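Local coordinates for protein 4-alpha-glucanotransferase (Corynebacterium glutamicum, PDB 5B68) that is a 4-alpha-glucanotransferase, or amylomaltase, an enzyme with an N-terminal beta-sandwich domain ahead of a TIM-barrel-type family domain, at residues I601-A606 and A613-G618; I531-H536 and H560-T565; G142-H147 and L159-A164. All blocks are in the same frame, centred on the assembly; numbering follows the deposited sequence.

How the contacts relate
Contacts 1 and 2 lie in the same TIM-barrel-type domain and touch each other. Ile-601 CD1 of the contact 1 helix lies 3.6 Å from Trp-533 CE3 of contact 2. Helix 627-639 also borders both. Contact 1 is partly buried near the surface, with a carboxylate and two waters beside its tyrosine. Contact 2 is more buried and mainly apolar, with one water joining its polar atoms. Contact 3 is a buried strand pair in the beta-sandwich domain, held by direct backbone bonds. Its centre is about 53 Å from that of contact 1 and about 39 Å from that of contact 2.

Contact 1. Residues I601-A606 and A613-G618; sequences ILDVAA and AREYVG
The ring of Tyr-616 is flanked on one face by Leu-602 and on the other by Arg-614 CB of its own loop. Leu-602 CB sits over the first face, 3.7 Å from the ring centroid, in a CH-pi contact. Leu-602 CD1 adds a touch at Tyr-616 CD2 (3.7 Å). Asp-603 OD1 lies at the ring edge, in plane, 3.2 Å from Tyr-616 CD1. The carboxylate itself is turned 52° from the ring. Ala-606 CB stands farther along the edge and also packs against Ala-613 CA (3.7 Å).

Asp-603 makes the direct polar link. With CG anti to its carbonyl carbon (chi1 -75°), the carboxylate swings toward the N-H of Tyr-616. The syn lone pair of OD1 accepts Tyr-616 N at 3.0 Å, with an N-H...O angle of 153°. One water donates to OD1 and accepts from Glu-615 N. A second water donates to Asp-603 OD2 at 2.6 Å and to Glu-615 OE2. It thus lies between two carboxylates that would otherwise probably repel. Val-617 CG2 comes within 3.4 Å of Asp-603 OD2.

Tyr-616 OH bonds to Pro-612 O, so the ring is tied at its far end within the loop. The chain leaves helix 587-607, and its connecting loop folds back along the last turns, where Tyr-616 packs on the helix.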
ATOM      1  N   ILE A 601      15.395  22.619  14.830  1.00 25.57           N
ATOM      2  CA  ILE A 601      14.420  22.710  13.717  1.00 23.23           C
ATOM      3  C   ILE A 601      13.739  24.087  13.703  1.00 24.10           C
ATOM      4  O   ILE A 601      13.590  24.703  12.622  1.00 25.33           O
ATOM      5  CB  ILE A 601      13.326  21.622  13.853  1.00 25.13           C
ATOM      6  CG1 ILE A 601      13.931  20.232  13.529  1.00 27.12           C
ATOM      7  CG2 ILE A 601      12.148  21.900  12.911  1.00 26.95           C
ATOM      8  CD1 ILE A 601      12.965  19.087  13.773  1.00 27.01           C
ATOM      9  N   LEU A 602      13.368  24.553  14.893  1.00 22.79           N
ATOM     10  CA  LEU A 602      12.725  25.856  15.021  1.00 24.53           C
ATOM     11  C   LEU A 602      13.692  26.960  14.576  1.00 24.68           C
ATOM     12  O   LEU A 602      13.275  27.938  13.943  1.00 22.74           O
ATOM     13  CB  LEU A 602      12.236  26.071  16.454  1.00 25.48           C
ATOM     14  CG  LEU A 602      11.113  25.094  16.915  1.00 24.03           C
ATOM     15  CD1 LEU A 602      10.914  25.179  18.415  1.00 26.20           C
ATOM     16  CD2 LEU A 602       9.777  25.307  16.198  1.00 25.23           C
ATOM     17  N   ASP A 603      14.995  26.817  14.913  1.00 27.57           N
ATOM     18  CA  ASP A 603      16.007  27.739  14.367  1.00 25.57           C
ATOM     19  C   ASP A 603      16.107  27.697  12.874  1.00 26.98           C
ATOM     20  O   ASP A 603      16.289  28.735  12.202  1.00 24.80           O
ATOM     21  CB  ASP A 603      17.393  27.489  14.998  1.00 30.52           C
ATOM     22  CG  ASP A 603      17.492  28.021  16.430  1.00 31.34           C
ATOM     23  OD1 ASP A 603      16.608  28.817  16.870  1.00 31.69           O
ATOM     24  OD2 ASP A 603      18.418  27.546  17.126  1.00 30.14           O
ATOM     25  N   VAL A 604      16.004  26.494  12.300  1.00 25.59           N
ATOM     26  CA  VAL A 604      16.065  26.414  10.824  1.00 27.32           C
ATOM     27  C   VAL A 604      14.842  27.055  10.199  1.00 22.40           C
ATOM     28  O   VAL A 604      14.933  27.682   9.157  1.00 23.95           O
ATOM     29  CB  VAL A 604      16.322  24.941  10.362  1.00 30.73           C
ATOM     30  CG1 VAL A 604      15.766  24.657   9.007  1.00 32.04           C
ATOM     31  CG2 VAL A 604      17.831  24.642  10.433  1.00 33.98           C
ATOM     32  N   ALA A 605      13.684  26.850  10.838  1.00 23.87           N
ATOM     33  CA  ALA A 605      12.420  27.478  10.380  1.00 20.19           C
ATOM     34  C   ALA A 605      12.508  29.015  10.406  1.00 20.70           C
ATOM     35  O   ALA A 605      12.116  29.710   9.455  1.00 22.88           O
ATOM     36  CB  ALA A 605      11.253  26.963  11.222  1.00 21.44           C
ATOM     37  N   ALA A 606      13.127  29.513  11.454  1.00 22.48           N
ATOM     38  CA  ALA A 606      13.363  30.938  11.578  1.00 23.28           C
ATOM     39  C   ALA A 606      14.326  31.468  10.540  1.00 23.38           C
ATOM     40  O   ALA A 606      14.137  32.592  10.097  1.00 22.43           O
ATOM     41  CB  ALA A 606      13.800  31.279  13.016  1.00 27.76           C
ATOM     42  N   ALA A 613      13.000  34.703  14.855  1.00 26.22           N
ATOM     43  CA  ALA A 613      14.249  34.133  15.301  1.00 27.03           C
ATOM     44  C   ALA A 613      14.476  34.361  16.792  1.00 28.57           C
ATOM     45  O   ALA A 613      15.291  35.193  17.174  1.00 30.82           O
ATOM     46  CB  ALA A 613      15.388  34.722  14.486  1.00 29.17           C
ATOM     47  N   ARG A 614      13.807  33.584  17.612  1.00 28.22           N
ATOM     48  CA  ARG A 614      13.958  33.645  19.047  1.00 30.46           C
ATOM     49  C   ARG A 614      15.245  33.069  19.591  1.00 34.02           C
ATOM     50  O   ARG A 614      15.499  33.198  20.773  1.00 35.42           O
ATOM     51  CB  ARG A 614      12.821  32.930  19.730  1.00 31.63           C
ATOM     52  CG  ARG A 614      11.477  33.503  19.416  1.00 36.51           C
ATOM     53  CD  ARG A 614      10.451  32.893  20.315  1.00 40.64           C
ATOM     54  NE  ARG A 614       9.114  33.234  19.883  1.00 50.36           N
ATOM     55  CZ  ARG A 614       8.104  33.382  20.716  1.00 55.41           C
ATOM     56  NH1 ARG A 614       8.302  33.213  22.009  1.00 59.44           N
ATOM     57  NH2 ARG A 614       6.912  33.692  20.262  1.00 53.95           N
ATOM     58  N   GLU A 615      16.024  32.390  18.763  1.00 35.50           N
ATOM     59  CA  GLU A 615      17.134  31.599  19.275  1.00 36.18           C
ATOM     60  C   GLU A 615      16.609  30.545  20.245  1.00 34.26           C
ATOM     61  O   GLU A 615      16.675  30.690  21.440  1.00 27.98           O
ATOM     62  CB  GLU A 615      18.208  32.479  19.900  1.00 39.36           C
ATOM     63  CG  GLU A 615      18.805  33.479  18.928  1.00 43.60           C
ATOM     64  CD  GLU A 615      19.526  32.825  17.770  1.00 52.00           C
ATOM     65  OE1 GLU A 615      19.808  33.514  16.780  1.00 53.84           O
ATOM     66  OE2 GLU A 615      19.815  31.617  17.843  1.00 60.93           O
ATOM     67  N   TYR A 616      15.973  29.535  19.669  1.00 27.79           N
ATOM     68  CA  TYR A 616      15.289  28.470  20.388  1.00 30.05           C
ATOM     69  C   TYR A 616      16.147  27.565  21.277  1.00 27.08           C
ATOM     70  O   TYR A 616      15.679  27.070  22.265  1.00 30.88           O
ATOM     71  CB  TYR A 616      14.414  27.664  19.418  1.00 26.63           C
ATOM     72  CG  TYR A 616      13.325  28.508  18.797  1.00 24.95           C
ATOM     73  CD1 TYR A 616      13.555  29.222  17.644  1.00 24.47           C
ATOM     74  CD2 TYR A 616      12.083  28.599  19.377  1.00 23.68           C
ATOM     75  CE1 TYR A 616      12.571  29.999  17.081  1.00 27.50           C
ATOM     76  CE2 TYR A 616      11.092  29.372  18.823  1.00 27.44           C
ATOM     77  CZ  TYR A 616      11.346  30.072  17.677  1.00 26.00           C
ATOM     78  OH  TYR A 616      10.370  30.838  17.130  1.00 27.51           O
ATOM     79  N   VAL A 617      17.375  27.308  20.883  1.00 28.79           N
ATOM     80  CA  VAL A 617      18.285  26.461  21.679  1.00 34.01           C
ATOM     81  C   VAL A 617      18.554  27.227  22.952  1.00 39.30           C
ATOM     82  O   VAL A 617      19.128  28.298  22.910  1.00 39.09           O
ATOM     83  CB  VAL A 617      19.635  26.178  20.957  1.00 38.35           C
ATOM     84  CG1 VAL A 617      20.616  25.403  21.849  1.00 39.45           C
ATOM     85  CG2 VAL A 617      19.420  25.429  19.631  1.00 38.42           C
ATOM     86  N   GLY A 618      18.093  26.691  24.058  1.00 39.48           N
ATOM     87  CA  GLY A 618      18.303  27.310  25.341  1.00 44.15           C
ATOM     88  C   GLY A 618      16.985  27.567  26.011  1.00 45.86           C
ATOM     89  O   GLY A 618      16.934  27.595  27.235  1.00 49.80           O
TER
HETATM   90  O   HOH W   1      16.048  31.609  15.965  1.00 27.26           O
HETATM   91  O   HOH W   2      19.493  29.032  19.006  1.00 34.71           O

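Contact 2. Residues I531-H536 and H560-T565; sequences ILWFEH and HDLPPT
Leu-562 and Trp-533 bury the most surface here, and Thr-565 follows. Leu-562 points its CD1 methyl into a group of three side chains from 531-536. The closest is Phe-534, whose CZ is 3.5 Å from Leu-562 CD1. The two side chains come from opposite directions, and the methyl meets the ring obliquely. Leu-562 CD2 also touches Phe-534 CZ, so both branches lie near the end of the ring. Trp-533 CD1 is 4.1 Å from Leu-562 CD1, near the plane of the indole. Ile-531 CG2 is a looser neighbour of the same methyl at 4.3 Å.

Trp-533 presents its edge to both partners. The pyrrole part meets Leu-562, while the benzene part meets Thr-565, with CZ2 3.8 Å from Thr-565 CG2. That methyl lies in the indole plane. It is placed anti to the backbone N of Thr-565, which puts OG1 beside that N (chi1 -54°). There OG1 accepts from a water. The same water accepts from Trp-533 NE1 at 3.0 Å. It also donates to Pro-563 O at 2.7 Å. These bonds hold the indole N-H to the loop without a direct hydrogen bond between the segments. Thr-565 OG1 also bonds to Asp-652 OD2.

Segment 531-536 runs from the end of strand 528-531 into a 3-10 turn (532-534). Segment 560-565 follows strand 553-556, its neighbour in the parallel barrel sheet, and leads into helix 565-569. Pro-564 is the N-cap of that helix, and its Tyr-568 stacks on Trp-533. Leu-634 of helix 627-639 packs on both Trp-533 and Thr-565, and Gln-598 of helix 587-607 also touches Trp-533.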
ATOM      1  N   ILE A 531       9.709  13.756   5.893  1.00 22.86           N
ATOM      2  CA  ILE A 531       8.933  13.955   7.129  1.00 24.74           C
ATOM      3  C   ILE A 531       9.777  14.877   8.023  1.00 24.79           C
ATOM      4  O   ILE A 531      10.935  14.555   8.367  1.00 24.70           O
ATOM      5  CB  ILE A 531       8.628  12.603   7.815  1.00 25.83           C
ATOM      6  CG1 ILE A 531       7.805  11.718   6.876  1.00 27.39           C
ATOM      7  CG2 ILE A 531       7.802  12.767   9.095  1.00 26.52           C
ATOM      8  CD1 ILE A 531       7.551  10.327   7.464  1.00 32.66           C
ATOM      9  N   LEU A 532       9.224  16.044   8.322  1.00 24.89           N
ATOM     10  CA  LEU A 532      10.031  17.131   8.904  1.00 24.26           C
ATOM     11  C   LEU A 532      10.861  16.592  10.108  1.00 23.96           C
ATOM     12  O   LEU A 532      12.045  16.787  10.162  1.00 25.43           O
ATOM     13  CB  LEU A 532       9.093  18.237   9.419  1.00 24.70           C
ATOM     14  CG  LEU A 532       9.771  19.227  10.398  1.00 27.76           C
ATOM     15  CD1 LEU A 532      10.474  20.236   9.544  1.00 26.66           C
ATOM     16  CD2 LEU A 532       8.839  19.902  11.347  1.00 30.28           C
ATOM     17  N   TRP A 533      10.226  15.884  11.018  1.00 25.13           N
ATOM     18  CA  TRP A 533      10.914  15.503  12.284  1.00 28.01           C
ATOM     19  C   TRP A 533      12.117  14.578  12.054  1.00 30.57           C
ATOM     20  O   TRP A 533      13.018  14.539  12.879  1.00 30.36           O
ATOM     21  CB  TRP A 533       9.965  14.847  13.264  1.00 27.46           C
ATOM     22  CG  TRP A 533       8.819  15.603  13.711  1.00 29.76           C
ATOM     23  CD1 TRP A 533       7.510  15.263  13.550  1.00 30.27           C
ATOM     24  CD2 TRP A 533       8.826  16.871  14.379  1.00 26.77           C
ATOM     25  NE1 TRP A 533       6.697  16.203  14.108  1.00 31.84           N
ATOM     26  CE2 TRP A 533       7.473  17.217  14.614  1.00 30.46           C
ATOM     27  CE3 TRP A 533       9.839  17.727  14.823  1.00 28.53           C
ATOM     28  CZ2 TRP A 533       7.106  18.389  15.278  1.00 30.14           C
ATOM     29  CZ3 TRP A 533       9.478  18.919  15.449  1.00 26.91           C
ATOM     30  CH2 TRP A 533       8.130  19.239  15.665  1.00 26.86           C
ATOM     31  N   PHE A 534      12.135  13.856  10.925  1.00 33.29           N
ATOM     32  CA  PHE A 534      13.259  12.952  10.591  1.00 32.10           C
ATOM     33  C   PHE A 534      14.298  13.515   9.689  1.00 32.04           C
ATOM     34  O   PHE A 534      15.296  12.850   9.431  1.00 33.80           O
ATOM     35  CB  PHE A 534      12.720  11.654   9.957  1.00 33.64           C
ATOM     36  CG  PHE A 534      11.650  10.981  10.751  1.00 35.39           C
ATOM     37  CD1 PHE A 534      11.699  10.926  12.134  1.00 37.86           C
ATOM     38  CD2 PHE A 534      10.609  10.313  10.106  1.00 38.31           C
ATOM     39  CE1 PHE A 534      10.708  10.279  12.864  1.00 38.92           C
ATOM     40  CE2 PHE A 534       9.604   9.642  10.834  1.00 39.99           C
ATOM     41  CZ  PHE A 534       9.664   9.618  12.217  1.00 40.64           C
ATOM     42  N   GLU A 535      14.146  14.734   9.167  1.00 26.91           N
ATOM     43  CA  GLU A 535      15.000  15.160   8.083  1.00 26.25           C
ATOM     44  C   GLU A 535      16.270  15.842   8.565  1.00 32.95           C
ATOM     45  O   GLU A 535      16.188  16.758   9.405  1.00 32.64           O
ATOM     46  CB  GLU A 535      14.275  16.168   7.189  1.00 29.19           C
ATOM     47  CG  GLU A 535      13.130  15.619   6.316  1.00 30.94           C
ATOM     48  CD  GLU A 535      13.522  14.394   5.485  1.00 31.26           C
ATOM     49  OE1 GLU A 535      12.738  13.396   5.462  1.00 35.64           O
ATOM     50  OE2 GLU A 535      14.594  14.476   4.872  1.00 32.65           O
ATOM     51  N   HIS A 536      17.413  15.437   8.001  1.00 30.42           N
ATOM     52  CA  HIS A 536      18.712  15.937   8.377  1.00 30.47           C
ATOM     53  C   HIS A 536      19.221  16.549   7.145  1.00 29.57           C
ATOM     54  O   HIS A 536      18.836  16.139   6.037  1.00 33.97           O
ATOM     55  CB  HIS A 536      19.651  14.771   8.863  1.00 32.69           C
ATOM     56  CG  HIS A 536      19.271  14.193  10.176  1.00 31.16           C
ATOM     57  ND1 HIS A 536      19.904  14.545  11.345  1.00 35.17           N
ATOM     58  CD2 HIS A 536      18.373  13.238  10.508  1.00 36.23           C
ATOM     59  CE1 HIS A 536      19.371  13.870  12.351  1.00 38.52           C
ATOM     60  NE2 HIS A 536      18.439  13.063  11.872  1.00 40.10           N
ATOM     61  N   HIS A 560       0.916   9.292  10.403  1.00 26.33           N
ATOM     62  CA  HIS A 560       0.049   8.476  11.252  1.00 28.52           C
ATOM     63  C   HIS A 560       0.829   7.609  12.253  1.00 27.02           C
ATOM     64  O   HIS A 560       0.228   7.149  13.201  1.00 29.32           O
ATOM     65  CB  HIS A 560      -0.873   7.579  10.359  1.00 30.19           C
ATOM     66  CG  HIS A 560      -0.111   6.652   9.483  1.00 27.91           C
ATOM     67  ND1 HIS A 560       0.391   7.007   8.254  1.00 30.34           N
ATOM     68  CD2 HIS A 560       0.348   5.396   9.725  1.00 30.55           C
ATOM     69  CE1 HIS A 560       1.085   6.000   7.752  1.00 31.70           C
ATOM     70  NE2 HIS A 560       1.085   5.016   8.639  1.00 31.27           N
ATOM     71  N   ASP A 561       2.119   7.392  12.038  1.00 26.13           N
ATOM     72  CA  ASP A 561       2.917   6.616  12.993  1.00 28.74           C
ATOM     73  C   ASP A 561       3.599   7.489  14.085  1.00 35.52           C
ATOM     74  O   ASP A 561       4.383   6.957  14.867  1.00 36.06           O
ATOM     75  CB  ASP A 561       3.998   5.801  12.259  1.00 31.41           C
ATOM     76  CG  ASP A 561       3.422   4.605  11.466  1.00 28.83           C
ATOM     77  OD1 ASP A 561       2.451   4.025  11.926  1.00 27.63           O
ATOM     78  OD2 ASP A 561       3.979   4.252  10.421  1.00 30.54           O
ATOM     79  N   LEU A 562       3.358   8.802  14.109  1.00 34.02           N
ATOM     80  CA  LEU A 562       3.938   9.691  15.126  1.00 34.64           C
ATOM     81  C   LEU A 562       2.835  10.338  15.924  1.00 33.94           C
ATOM     82  O   LEU A 562       1.661  10.437  15.486  1.00 35.46           O
ATOM     83  CB  LEU A 562       4.762  10.796  14.467  1.00 37.65           C
ATOM     84  CG  LEU A 562       6.100  10.327  13.990  1.00 41.83           C
ATOM     85  CD1 LEU A 562       6.702  11.326  13.013  1.00 44.21           C
ATOM     86  CD2 LEU A 562       7.014  10.109  15.187  1.00 41.81           C
ATOM     87  N   PRO A 563       3.168  10.810  17.114  1.00 37.56           N
ATOM     88  CA  PRO A 563       2.147  11.644  17.777  1.00 36.05           C
ATOM     89  C   PRO A 563       1.905  12.924  16.934  1.00 28.35           C
ATOM     90  O   PRO A 563       2.826  13.409  16.310  1.00 31.81           O
ATOM     91  CB  PRO A 563       2.809  11.973  19.124  1.00 39.06           C
ATOM     92  CG  PRO A 563       3.754  10.839  19.348  1.00 41.35           C
ATOM     93  CD  PRO A 563       4.356  10.629  17.974  1.00 40.41           C
ATOM     94  N   PRO A 564       0.669  13.368  16.838  1.00 29.47           N
ATOM     95  CA  PRO A 564       0.396  14.651  16.187  1.00 26.14           C
ATOM     96  C   PRO A 564       1.212  15.786  16.785  1.00 29.80           C
ATOM     97  O   PRO A 564       1.706  15.672  17.901  1.00 29.49           O
ATOM     98  CB  PRO A 564      -1.039  14.863  16.444  1.00 27.29           C
ATOM     99  CG  PRO A 564      -1.606  13.468  16.492  1.00 33.47           C
ATOM    100  CD  PRO A 564      -0.579  12.736  17.296  1.00 31.63           C
ATOM    101  N   THR A 565       1.410  16.817  16.003  1.00 26.22           N
ATOM    102  CA  THR A 565       2.402  17.852  16.354  1.00 26.96           C
ATOM    103  C   THR A 565       2.104  18.526  17.693  1.00 25.48           C
ATOM    104  O   THR A 565       3.061  18.856  18.404  1.00 29.63           O
ATOM    105  CB  THR A 565       2.499  18.840  15.248  1.00 25.95           C
ATOM    106  OG1 THR A 565       2.764  18.137  14.041  1.00 29.07           O
ATOM    107  CG2 THR A 565       3.633  19.854  15.464  1.00 26.50           C
TER
HETATM  108  O   HOH W   3       3.960  15.387  14.868  1.00 30.57           O

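Contact 3. Residues G142-H147 and L159-A164; sequences GWHKLH and LIITPA
Four backbone hydrogen bonds join Gly-142 to Ile-161 and His-144 to Leu-159, two for each pair. Ile-161 N gives to Gly-142 O at 3.1 Å, and Gly-142 N gives back to Ile-161 O on a lone pair. His-144 N reaches Leu-159 O at 2.9 Å. In return Leu-159 N gives to His-144 O at 3.0 Å, but from 61° above the carbonyl plane. The segment directions differ by 146°, as in a twisted antiparallel hairpin.

Trp-143 and Ile-160 form the non-hydrogen-bonded pair between them. Ile-160 CG2 lies over the six-membered ring, 4.0 Å from its centroid, in a CH-pi contact. CG1 stands beside the backbone N (chi1 -59°) and carries CD1 to Trp-143 CZ3 at 3.6 Å. On the other sheet face, His-144 CD2 meets Ile-161 CG1 at 3.7 Å. Leu-146 CG touches Leu-159 CD2 (4.2 Å).

The polar ends of the aromatic residues have other partners. Trp-143 NE1 bonds to Glu-497 OE2 of helix 487-500, and His-144 ND1 accepts from Glu-104 N. Backbone bonds thus fix the register of this beta-sandwich hairpin, while Trp-143 links it to a helix of the other domain.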
ATOM      1  N   GLY A 142       0.512  -0.799 -22.237  1.00 18.91           N
ATOM      2  CA  GLY A 142      -0.585  -1.664 -21.833  1.00 20.06           C
ATOM      3  C   GLY A 142      -0.194  -3.107 -21.775  1.00 17.49           C
ATOM      4  O   GLY A 142       0.994  -3.483 -21.641  1.00 17.35           O
ATOM      5  N   TRP A 143      -1.251  -3.914 -21.774  1.00 19.15           N
ATOM      6  CA  TRP A 143      -1.197  -5.314 -21.431  1.00 17.09           C
ATOM      7  C   TRP A 143      -1.411  -6.162 -22.657  1.00 21.02           C
ATOM      8  O   TRP A 143      -2.520  -6.474 -23.009  1.00 19.22           O
ATOM      9  CB  TRP A 143      -2.270  -5.613 -20.368  1.00 16.72           C
ATOM     10  CG  TRP A 143      -1.979  -4.872 -19.143  1.00 17.28           C
ATOM     11  CD1 TRP A 143      -2.360  -3.610 -18.842  1.00 17.93           C
ATOM     12  CD2 TRP A 143      -1.151  -5.306 -18.076  1.00 17.71           C
ATOM     13  NE1 TRP A 143      -1.841  -3.233 -17.638  1.00 18.01           N
ATOM     14  CE2 TRP A 143      -1.090  -4.262 -17.147  1.00 16.46           C
ATOM     15  CE3 TRP A 143      -0.464  -6.482 -17.808  1.00 16.01           C
ATOM     16  CZ2 TRP A 143      -0.375  -4.367 -15.969  1.00 19.02           C
ATOM     17  CZ3 TRP A 143       0.240  -6.581 -16.646  1.00 18.27           C
ATOM     18  CH2 TRP A 143       0.292  -5.530 -15.739  1.00 19.35           C
ATOM     19  N   HIS A 144      -0.301  -6.496 -23.293  1.00 18.02           N
ATOM     20  CA  HIS A 144      -0.253  -7.276 -24.514  1.00 18.71           C
ATOM     21  C   HIS A 144       0.180  -8.722 -24.277  1.00 21.28           C
ATOM     22  O   HIS A 144       0.379  -9.129 -23.157  1.00 19.89           O
ATOM     23  CB  HIS A 144       0.664  -6.595 -25.521  1.00 19.52           C
ATOM     24  CG  HIS A 144       0.499  -5.112 -25.562  1.00 20.41           C
ATOM     25  ND1 HIS A 144      -0.732  -4.509 -25.594  1.00 20.37           N
ATOM     26  CD2 HIS A 144       1.403  -4.113 -25.507  1.00 21.67           C
ATOM     27  CE1 HIS A 144      -0.580  -3.204 -25.602  1.00 21.34           C
ATOM     28  NE2 HIS A 144       0.706  -2.935 -25.542  1.00 21.84           N
ATOM     29  N   LYS A 145       0.269  -9.488 -25.354  1.00 19.90           N
ATOM     30  CA  LYS A 145       0.736 -10.847 -25.274  1.00 21.69           C
ATOM     31  C   LYS A 145       1.707 -11.210 -26.384  1.00 22.45           C
ATOM     32  O   LYS A 145       1.553 -10.770 -27.495  1.00 22.44           O
ATOM     33  CB  LYS A 145      -0.445 -11.797 -25.337  1.00 26.65           C
ATOM     34  CG  LYS A 145      -1.300 -11.803 -24.091  1.00 30.91           C
ATOM     35  CD  LYS A 145      -1.996 -13.132 -23.947  1.00 35.24           C
ATOM     36  CE  LYS A 145      -2.944 -13.152 -22.771  1.00 40.96           C
ATOM     37  NZ  LYS A 145      -3.941 -14.237 -22.944  1.00 42.14           N
ATOM     38  N   LEU A 146       2.671 -12.051 -26.051  1.00 20.15           N
ATOM     39  CA  LEU A 146       3.497 -12.706 -27.027  1.00 20.56           C
ATOM     40  C   LEU A 146       2.961 -14.115 -27.214  1.00 19.81           C
ATOM     41  O   LEU A 146       2.640 -14.797 -26.278  1.00 18.79           O
ATOM     42  CB  LEU A 146       4.953 -12.761 -26.595  1.00 20.21           C
ATOM     43  CG  LEU A 146       5.804 -11.533 -26.843  1.00 19.84           C
ATOM     44  CD1 LEU A 146       7.026 -11.514 -25.951  1.00 19.81           C
ATOM     45  CD2 LEU A 146       6.185 -11.408 -28.304  1.00 18.87           C
ATOM     46  N   HIS A 147       2.849 -14.517 -28.460  1.00 20.94           N
ATOM     47  CA  HIS A 147       2.371 -15.861 -28.792  1.00 19.97           C
ATOM     48  C   HIS A 147       3.374 -16.641 -29.637  1.00 20.02           C
ATOM     49  O   HIS A 147       3.907 -16.107 -30.644  1.00 20.61           O
ATOM     50  CB  HIS A 147       1.135 -15.735 -29.629  1.00 21.17           C
ATOM     51  CG  HIS A 147      -0.055 -15.271 -28.899  1.00 23.45           C
ATOM     52  ND1 HIS A 147      -0.826 -16.125 -28.157  1.00 23.66           N
ATOM     53  CD2 HIS A 147      -0.666 -14.070 -28.844  1.00 26.91           C
ATOM     54  CE1 HIS A 147      -1.848 -15.468 -27.652  1.00 26.35           C
ATOM     55  NE2 HIS A 147      -1.786 -14.224 -28.059  1.00 28.08           N
ATOM     56  N   LEU A 159       3.275  -9.460 -22.411  1.00 17.41           N
ATOM     57  CA  LEU A 159       4.177  -8.445 -22.923  1.00 17.84           C
ATOM     58  C   LEU A 159       3.616  -7.108 -22.475  1.00 18.50           C
ATOM     59  O   LEU A 159       2.543  -6.674 -22.965  1.00 18.10           O
ATOM     60  CB  LEU A 159       4.248  -8.465 -24.462  1.00 18.31           C
ATOM     61  CG  LEU A 159       5.110  -7.363 -25.119  1.00 20.10           C
ATOM     62  CD1 LEU A 159       6.550  -7.340 -24.653  1.00 20.17           C
ATOM     63  CD2 LEU A 159       5.103  -7.429 -26.639  1.00 21.05           C
ATOM     64  N   ILE A 160       4.293  -6.481 -21.518  1.00 19.47           N
ATOM     65  CA  ILE A 160       3.733  -5.385 -20.792  1.00 18.28           C
ATOM     66  C   ILE A 160       4.613  -4.175 -21.046  1.00 17.39           C
ATOM     67  O   ILE A 160       5.797  -4.213 -20.757  1.00 21.77           O
ATOM     68  CB  ILE A 160       3.710  -5.735 -19.308  1.00 20.23           C
ATOM     69  CG1 ILE A 160       2.863  -7.027 -19.082  1.00 20.27           C
ATOM     70  CG2 ILE A 160       3.106  -4.589 -18.527  1.00 19.73           C
ATOM     71  CD1 ILE A 160       3.327  -7.803 -17.908  1.00 21.47           C
ATOM     72  N   ILE A 161       4.029  -3.134 -21.559  1.00 18.34           N
ATOM     73  CA  ILE A 161       4.764  -1.962 -21.987  1.00 17.64           C
ATOM     74  C   ILE A 161       4.437  -0.769 -21.035  1.00 19.22           C
ATOM     75  O   ILE A 161       3.259  -0.408 -20.805  1.00 17.16           O
ATOM     76  CB  ILE A 161       4.375  -1.623 -23.426  1.00 20.01           C
ATOM     77  CG1 ILE A 161       4.639  -2.822 -24.385  1.00 18.72           C
ATOM     78  CG2 ILE A 161       5.108  -0.394 -23.885  1.00 18.85           C
ATOM     79  CD1 ILE A 161       6.101  -3.286 -24.433  1.00 19.54           C
ATOM     80  N   THR A 162       5.482  -0.205 -20.456  1.00 18.01           N
ATOM     81  CA  THR A 162       5.330   0.659 -19.308  1.00 19.02           C
ATOM     82  C   THR A 162       5.866   2.051 -19.641  1.00 18.72           C
ATOM     83  O   THR A 162       6.684   2.220 -20.544  1.00 19.03           O
ATOM     84  CB  THR A 162       6.040   0.094 -18.110  1.00 17.24           C
ATOM     85  OG1 THR A 162       7.448   0.185 -18.283  1.00 19.23           O
ATOM     86  CG2 THR A 162       5.616  -1.348 -17.771  1.00 17.15           C
ATOM     87  N   PRO A 163       5.301   3.082 -18.995  1.00 19.44           N
ATOM     88  CA  PRO A 163       5.741   4.444 -19.362  1.00 19.31           C
ATOM     89  C   PRO A 163       7.085   4.846 -18.782  1.00 19.10           C
ATOM     90  O   PRO A 163       7.425   4.501 -17.639  1.00 18.80           O
ATOM     91  CB  PRO A 163       4.598   5.327 -18.846  1.00 20.40           C
ATOM     92  CG  PRO A 163       4.127   4.577 -17.646  1.00 19.85           C
ATOM     93  CD  PRO A 163       4.176   3.124 -18.038  1.00 19.75           C
ATOM     94  N   ALA A 164       7.841   5.628 -19.549  1.00 19.93           N
ATOM     95  CA  ALA A 164       9.090   6.150 -19.053  1.00 20.31           C
ATOM     96  C   ALA A 164       8.925   7.049 -17.769  1.00 20.22           C
ATOM     97  O   ALA A 164       9.724   6.964 -16.879  1.00 22.93           O
ATOM     98  CB  ALA A 164       9.823   6.907 -20.179  1.00 23.08           C
TER